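Local structure of oxidized polyvinyl alcohol hydrolase (Pseudomonas sp. VM15C, 3WWE) at residues Asp258-Thr263 and Phe270-Tyr275; Asn127-Gly132 and Ile176-Thr181. The protein catalyses the hydrolysis of beta-diketones such as 4,6-nonanedione and of oxidized polyvinyl alcohol, the second step in the degradation of polyvinyl alcohol. All coordinates share one frame; numbering follows the deposited sequence.

In the fold
Contact 2 is wholly buried, its centre about 7 Å from that of the chain, whereas contact 1 is partly buried and lies about 18 Å out. Their elements differ: contact 1 pairs the two strands of a beta hairpin outside the main sheet, and contact 2 sets a loop against the start of helix 178-189. Chemistry follows place. The hairpin relies on backbone hydrogen bonds, a disulfide and aromatic edges; the deeper contact has one side-chain hydrogen bond, a bridging water and close van der Waals packing. The two meet near the probable catalytic serine, where Tyr275 OH lies 4.1 Å from Ser177 OG, and both touch the bound 2-(2-ethoxyethoxy)ethanol.

Contact 1 of 2, residues Asp258-Thr263 and Phe270-Tyr275; sequences DLWNCT and FLCADY. With AE3 (2-(2-ethoxyethoxy)ethanol), chain B.
Tyr275 meets Trp260 with the edge of its ring: Trp260 CB lies near the ring plane, 3.8 Å from Tyr275 CE1, while His303 stacks on the tyrosine. Trp260 in turn has Cys272 SG at its indole edge, 3.8 Å from Trp260 CD1. Both contacts belong to a beta hairpin whose antiparallel strands 259-263 and 270-274 carry a classic beta bulge, Cys272 and Ala273 both facing Trp260. The bonding bears this out, since Trp260 O accepts a nearly straight bond from Cys272 N (2.9 Å, 175° at the hydrogen) and a weak one from Ala273 N. From the bulge residue Cys272 a disulfide runs to Cys262, SG to SG 2.4 Å, long for such a bond. On the face bearing Leu259, its CD2 lies 3.4 Å from Asp274 OD1, which caps Arg276 N in the following helix. Asp258 CG is anti to the backbone N (chi1 -170°), which brings OD1 to 3.3 Å from Tyr275 CD1, the carboxylate and ring planes 24° apart. That same oxygen is hydrogen-bonded to His303 ND1, consistent with Asp258 being the acid of a Ser-His-Asp triad with Ser177. Beyond the ring, Tyr275 OH shares a 2.7 Å hydrogen bond with O4 of the bound 2-(2-ethoxyethoxy)ethanol.

Contact 2 of 2, residues Asn127-Gly132 and Ile176-Thr181; sequences NPWFEG and ISSGGT. With AE3 (2-(2-ethoxyethoxy)ethanol), chain B.
The probable nucleophile elbow, where Ser177 precedes helix 178-189, is packed from one side by loop 127-132 through Ser178, Gly179 and Thr181. Ser178 OG donates to Glu131 OE2 at 2.8 Å, arriving on the anti side of the carboxylate and 16° out of its plane. The serine oxygen stands anti to the backbone N (chi1 -171°), which directs it at the loop, where Pro128 CB is 3.6 Å from Ser178 OG and Trp129 presents its edge. The indole NE1 hydrogen-bonds to Thr69 O, and Gly179 CA comes to 3.5 Å from Trp129 NE1. Such a strand-turn-helix, with Ser177 in a strained backbone conformation (phi 58°) and its OG hydrogen-bonded to His303 NE2, is characteristic of the alpha/beta-hydrolase fold and fits the charge-relay role inferred for this serine. Glu131 OE1 is hydrogen-bonded to Tyr205 OH, while OE2 also accepts from a water 2.7 Å away. That water hydrogen-bonds to Thr181 OG1, itself bound to Glu203 N, and at 2.6 Å to ligand O4. With an alanine at Glu131, Ser178 OG would probably lose its acceptor and Tyr205 OH its carboxylate partner, leaving the water fewer hydrogen bonds. Thr181 CG2 rests 3.6 Å from Glu131 O.

Contact 1 of 2, residues Asp258-Thr263 and Phe270-Tyr275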
loop_
_atom_site.group_PDB
_atom_site.type_symbol
_atom_site.label_atom_id
_atom_site.label_comp_id
_atom_site.label_asym_id
_atom_site.label_seq_id
_atom_site.Cartn_x
_atom_site.Cartn_y
_atom_site.Cartn_z
ATOM N N ASP A 258 -10.716 -13.296 -2.143
ATOM C CA ASP A 258 -10.151 -11.938 -2.074
ATOM C C ASP A 258 -10.658 -11.284 -3.360
ATOM O O ASP A 258 -10.001 -11.355 -4.388
ATOM C CB ASP A 258 -8.620 -12.001 -2.053
ATOM C CG ASP A 258 -7.979 -10.640 -1.726
ATOM O OD1 ASP A 258 -8.711 -9.624 -1.683
ATOM O OD2 ASP A 258 -6.750 -10.588 -1.516
ATOM N N LEU A 259 -11.840 -10.680 -3.297
ATOM C CA LEU A 259 -12.479 -10.065 -4.459
ATOM C C LEU A 259 -13.268 -8.915 -3.879
ATOM O O LEU A 259 -13.515 -8.914 -2.670
ATOM C CB LEU A 259 -13.506 -11.002 -5.096
ATOM C CG LEU A 259 -13.163 -12.433 -5.497
ATOM C CD1 LEU A 259 -14.497 -13.257 -5.649
ATOM C CD2 LEU A 259 -12.368 -12.387 -6.794
ATOM N N TRP A 260 -13.669 -7.955 -4.711
ATOM C CA TRP A 260 -14.457 -6.818 -4.220
ATOM C C TRP A 260 -15.636 -6.487 -5.145
ATOM O O TRP A 260 -15.472 -6.337 -6.357
ATOM C CB TRP A 260 -13.558 -5.575 -4.061
ATOM C CG TRP A 260 -14.232 -4.371 -3.535
ATOM C CD1 TRP A 260 -14.702 -3.320 -4.262
ATOM C CD2 TRP A 260 -14.615 -4.112 -2.171
ATOM N NE1 TRP A 260 -15.365 -2.428 -3.446
ATOM C CE2 TRP A 260 -15.327 -2.888 -2.161
ATOM C CE3 TRP A 260 -14.430 -4.795 -0.963
ATOM C CZ2 TRP A 260 -15.859 -2.326 -0.984
ATOM C CZ3 TRP A 260 -14.959 -4.240 0.217
ATOM C CH2 TRP A 260 -15.668 -3.011 0.193
ATOM N N ASN A 261 -16.822 -6.370 -4.576
ATOM C CA ASN A 261 -17.991 -6.033 -5.365
ATOM C C ASN A 261 -18.311 -4.605 -5.053
ATOM O O ASN A 261 -18.423 -4.250 -3.877
ATOM C CB ASN A 261 -19.205 -6.872 -4.975
ATOM C CG ASN A 261 -18.997 -8.345 -5.219
ATOM O OD1 ASN A 261 -19.139 -9.181 -4.307
ATOM N ND2 ASN A 261 -18.652 -8.681 -6.438
ATOM N N CYS A 262 -18.457 -3.787 -6.101
ATOM C CA CYS A 262 -18.840 -2.382 -5.933
ATOM C C CYS A 262 -20.362 -2.305 -5.724
ATOM O O CYS A 262 -21.077 -3.265 -5.961
ATOM C CB CYS A 262 -18.489 -1.572 -7.174
ATOM S SG CYS A 262 -16.711 -1.177 -7.294
ATOM N N THR A 263 -20.830 -1.144 -5.302
ATOM C CA THR A 263 -22.230 -0.879 -5.045
ATOM C C THR A 263 -22.708 0.249 -5.965
ATOM O O THR A 263 -22.156 1.364 -5.935
ATOM C CB THR A 263 -22.423 -0.414 -3.579
ATOM O OG1 THR A 263 -21.952 -1.423 -2.679
ATOM C CG2 THR A 263 -23.908 -0.128 -3.285
ATOM N N PHE A 270 -21.923 -5.527 -7.886
ATOM C CA PHE A 270 -21.351 -6.259 -9.018
ATOM C C PHE A 270 -19.848 -6.381 -8.764
ATOM O O PHE A 270 -19.266 -5.560 -8.084
ATOM C CB PHE A 270 -21.611 -5.556 -10.337
ATOM C CG PHE A 270 -20.970 -4.201 -10.446
ATOM C CD1 PHE A 270 -19.854 -4.009 -11.253
ATOM C CD2 PHE A 270 -21.449 -3.124 -9.682
ATOM C CE1 PHE A 270 -19.211 -2.775 -11.301
ATOM C CE2 PHE A 270 -20.812 -1.862 -9.720
ATOM C CZ PHE A 270 -19.686 -1.694 -10.538
ATOM N N LEU A 271 -19.233 -7.420 -9.299
ATOM C CA LEU A 271 -17.813 -7.656 -9.139
ATOM C C LEU A 271 -16.975 -6.599 -9.881
ATOM O O LEU A 271 -17.158 -6.379 -11.088
ATOM C CB LEU A 271 -17.447 -9.073 -9.667
ATOM C CG LEU A 271 -15.939 -9.409 -9.579
ATOM C CD1 LEU A 271 -15.622 -9.475 -8.102
ATOM C CD2 LEU A 271 -15.522 -10.746 -10.307
ATOM N N CYS A 272 -16.045 -5.941 -9.190
ATOM C CA CYS A 272 -15.271 -4.947 -9.931
ATOM C C CYS A 272 -13.767 -4.987 -9.675
ATOM O O CYS A 272 -12.990 -4.176 -10.224
ATOM C CB CYS A 272 -15.821 -3.556 -9.651
ATOM S SG CYS A 272 -15.704 -3.272 -7.945
ATOM N N ALA A 273 -13.360 -5.939 -8.848
ATOM C CA ALA A 273 -11.929 -6.112 -8.577
ATOM C C ALA A 273 -11.618 -7.522 -8.110
ATOM O O ALA A 273 -12.257 -8.043 -7.190
ATOM C CB ALA A 273 -11.450 -5.130 -7.537
ATOM N N ASP A 274 -10.644 -8.127 -8.750
ATOM C CA ASP A 274 -10.204 -9.481 -8.384
ATOM C C ASP A 274 -8.724 -9.329 -8.042
ATOM O O ASP A 274 -7.930 -8.988 -8.915
ATOM C CB ASP A 274 -10.357 -10.404 -9.580
ATOM C CG ASP A 274 -9.929 -11.821 -9.272
ATOM O OD1 ASP A 274 -9.261 -12.052 -8.212
ATOM O OD2 ASP A 274 -10.267 -12.689 -10.116
ATOM N N TYR A 275 -8.351 -9.590 -6.794
ATOM C CA TYR A 275 -6.957 -9.405 -6.377
ATOM C C TYR A 275 -5.919 -10.482 -6.749
ATOM O O TYR A 275 -4.705 -10.306 -6.557
ATOM C CB TYR A 275 -6.946 -9.050 -4.887
ATOM C CG TYR A 275 -7.774 -7.807 -4.681
ATOM C CD1 TYR A 275 -9.141 -7.898 -4.408
ATOM C CD2 TYR A 275 -7.218 -6.535 -4.882
ATOM C CE1 TYR A 275 -9.945 -6.744 -4.355
ATOM C CE2 TYR A 275 -8.015 -5.376 -4.824
ATOM C CZ TYR A 275 -9.367 -5.501 -4.562
ATOM O OH TYR A 275 -10.158 -4.404 -4.464
HETATM C C1 AE3 B . -13.290 0.192 -11.270
HETATM C C2 AE3 B . -12.591 0.690 -10.033
HETATM O O2 AE3 B . -13.014 -0.114 -8.933
HETATM C C3 AE3 B . -11.867 -0.348 -8.115
HETATM C C4 AE3 B . -12.279 -0.977 -6.785
HETATM O O3 AE3 B . -11.120 -1.105 -5.943
HETATM C C5 AE3 B . -11.582 -1.206 -4.565
HETATM C C6 AE3 B . -10.361 -1.216 -3.616
HETATM O O4 AE3 B . -9.208 -1.893 -4.222
HETATM O O HOH W 1 -8.850 -13.416 -5.643
#

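Contact 2 of 2, residues Asn127-Gly132 and Ile176-Thr181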
loop_
_atom_site.group_PDB
_atom_site.type_symbol
_atom_site.label_atom_id
_atom_site.label_comp_id
_atom_site.label_asym_id
_atom_site.label_seq_id
_atom_site.Cartn_x
_atom_site.Cartn_y
_atom_site.Cartn_z
ATOM N N ASN A 127 -11.884 6.992 -5.207
ATOM C CA ASN A 127 -11.824 8.098 -4.236
ATOM C C ASN A 127 -11.093 8.047 -2.888
ATOM O O ASN A 127 -10.600 9.085 -2.461
ATOM C CB ASN A 127 -13.248 8.632 -4.004
ATOM C CG ASN A 127 -13.277 10.129 -3.675
ATOM O OD1 ASN A 127 -12.620 10.945 -4.320
ATOM N ND2 ASN A 127 -14.054 10.489 -2.670
ATOM N N PRO A 128 -10.987 6.871 -2.208
ATOM C CA PRO A 128 -10.298 6.787 -0.902
ATOM C C PRO A 128 -8.853 7.398 -0.877
ATOM O O PRO A 128 -8.469 8.123 0.049
ATOM C CB PRO A 128 -10.298 5.267 -0.590
ATOM C CG PRO A 128 -11.451 4.739 -1.361
ATOM C CD PRO A 128 -11.369 5.539 -2.682
ATOM N N TRP A 129 -8.067 7.108 -1.907
ATOM C CA TRP A 129 -6.695 7.593 -2.031
ATOM C C TRP A 129 -6.480 7.883 -3.518
ATOM O O TRP A 129 -7.179 7.335 -4.387
ATOM C CB TRP A 129 -5.643 6.542 -1.634
ATOM C CG TRP A 129 -5.790 5.919 -0.260
ATOM C CD1 TRP A 129 -6.354 4.693 0.049
ATOM C CD2 TRP A 129 -5.409 6.497 0.974
ATOM N NE1 TRP A 129 -6.347 4.494 1.402
ATOM C CE2 TRP A 129 -5.770 5.583 1.997
ATOM C CE3 TRP A 129 -4.805 7.710 1.329
ATOM C CZ2 TRP A 129 -5.539 5.846 3.338
ATOM C CZ3 TRP A 129 -4.577 7.974 2.682
ATOM C CH2 TRP A 129 -4.941 7.055 3.655
ATOM N N PHE A 130 -5.493 8.747 -3.804
ATOM C CA PHE A 130 -5.150 9.089 -5.180
ATOM C C PHE A 130 -4.219 7.961 -5.532
ATOM O O PHE A 130 -3.003 8.140 -5.566
ATOM C CB PHE A 130 -4.442 10.442 -5.174
ATOM C CG PHE A 130 -5.296 11.545 -4.590
ATOM C CD1 PHE A 130 -6.476 11.950 -5.238
ATOM C CD2 PHE A 130 -4.957 12.158 -3.420
ATOM C CE1 PHE A 130 -7.316 12.987 -4.700
ATOM C CE2 PHE A 130 -5.763 13.177 -2.884
ATOM C CZ PHE A 130 -6.954 13.595 -3.537
ATOM N N GLU A 131 -4.796 6.780 -5.783
ATOM C CA GLU A 131 -3.986 5.584 -6.028
ATOM C C GLU A 131 -3.931 4.989 -7.422
ATOM O O GLU A 131 -3.277 3.969 -7.610
ATOM C CB GLU A 131 -4.396 4.488 -5.038
ATOM C CG GLU A 131 -5.888 4.488 -4.695
ATOM C CD GLU A 131 -6.711 3.573 -5.584
ATOM O OE1 GLU A 131 -6.644 3.667 -6.839
ATOM O OE2 GLU A 131 -7.445 2.748 -5.005
ATOM N N GLY A 132 -4.617 5.606 -8.379
ATOM C CA GLY A 132 -4.608 5.112 -9.753
ATOM C C GLY A 132 -5.242 6.055 -10.754
ATOM O O GLY A 132 -6.192 6.748 -10.397
ATOM N N ILE A 176 -4.479 -1.918 3.174
ATOM C CA ILE A 176 -5.414 -2.909 2.707
ATOM C C ILE A 176 -6.331 -2.367 1.591
ATOM O O ILE A 176 -6.788 -1.216 1.632
ATOM C CB ILE A 176 -6.268 -3.406 3.930
ATOM C CG1 ILE A 176 -7.401 -4.346 3.476
ATOM C CG2 ILE A 176 -6.811 -2.171 4.685
ATOM C CD1 ILE A 176 -6.933 -5.655 2.959
ATOM N N SER A 177 -6.578 -3.186 0.568
ATOM C CA SER A 177 -7.501 -2.810 -0.484
ATOM C C SER A 177 -7.024 -1.506 -1.141
ATOM O O SER A 177 -5.883 -1.456 -1.650
ATOM C CB SER A 177 -8.916 -2.681 0.149
ATOM O OG SER A 177 -9.929 -2.500 -0.841
ATOM N N SER A 178 -7.862 -0.463 -1.128
ATOM C CA SER A 178 -7.448 0.806 -1.733
ATOM C C SER A 178 -6.134 1.295 -1.103
ATOM O O SER A 178 -5.276 1.851 -1.802
ATOM C CB SER A 178 -8.546 1.841 -1.583
ATOM O OG SER A 178 -8.231 2.957 -2.327
ATOM N N GLY A 179 -5.991 1.106 0.214
ATOM C CA GLY A 179 -4.726 1.460 0.874
ATOM C C GLY A 179 -3.569 0.620 0.306
ATOM O O GLY A 179 -2.415 1.059 0.244
ATOM N N GLY A 180 -3.874 -0.620 -0.085
ATOM C CA GLY A 180 -2.882 -1.496 -0.711
ATOM C C GLY A 180 -2.538 -1.038 -2.119
ATOM O O GLY A 180 -1.381 -1.108 -2.567
ATOM N N THR A 181 -3.534 -0.551 -2.843
ATOM C CA THR A 181 -3.272 -0.020 -4.182
ATOM C C THR A 181 -2.355 1.251 -4.040
ATOM O O THR A 181 -1.384 1.440 -4.805
ATOM C CB THR A 181 -4.583 0.389 -4.846
ATOM O OG1 THR A 181 -5.516 -0.720 -4.796
ATOM C CG2 THR A 181 -4.312 0.815 -6.261
HETATM C C1 AE3 B . -13.290 0.192 -11.270
HETATM C C2 AE3 B . -12.591 0.690 -10.033
HETATM O O2 AE3 B . -13.014 -0.114 -8.933
HETATM C C3 AE3 B . -11.867 -0.348 -8.115
HETATM C C4 AE3 B . -12.279 -0.977 -6.785
HETATM O O3 AE3 B . -11.120 -1.105 -5.943
HETATM C C5 AE3 B . -11.582 -1.206 -4.565
HETATM C C6 AE3 B . -10.361 -1.216 -3.616
HETATM O O4 AE3 B . -9.208 -1.893 -4.222
HETATM O O HOH W 2 -7.994 0.103 -5.436
#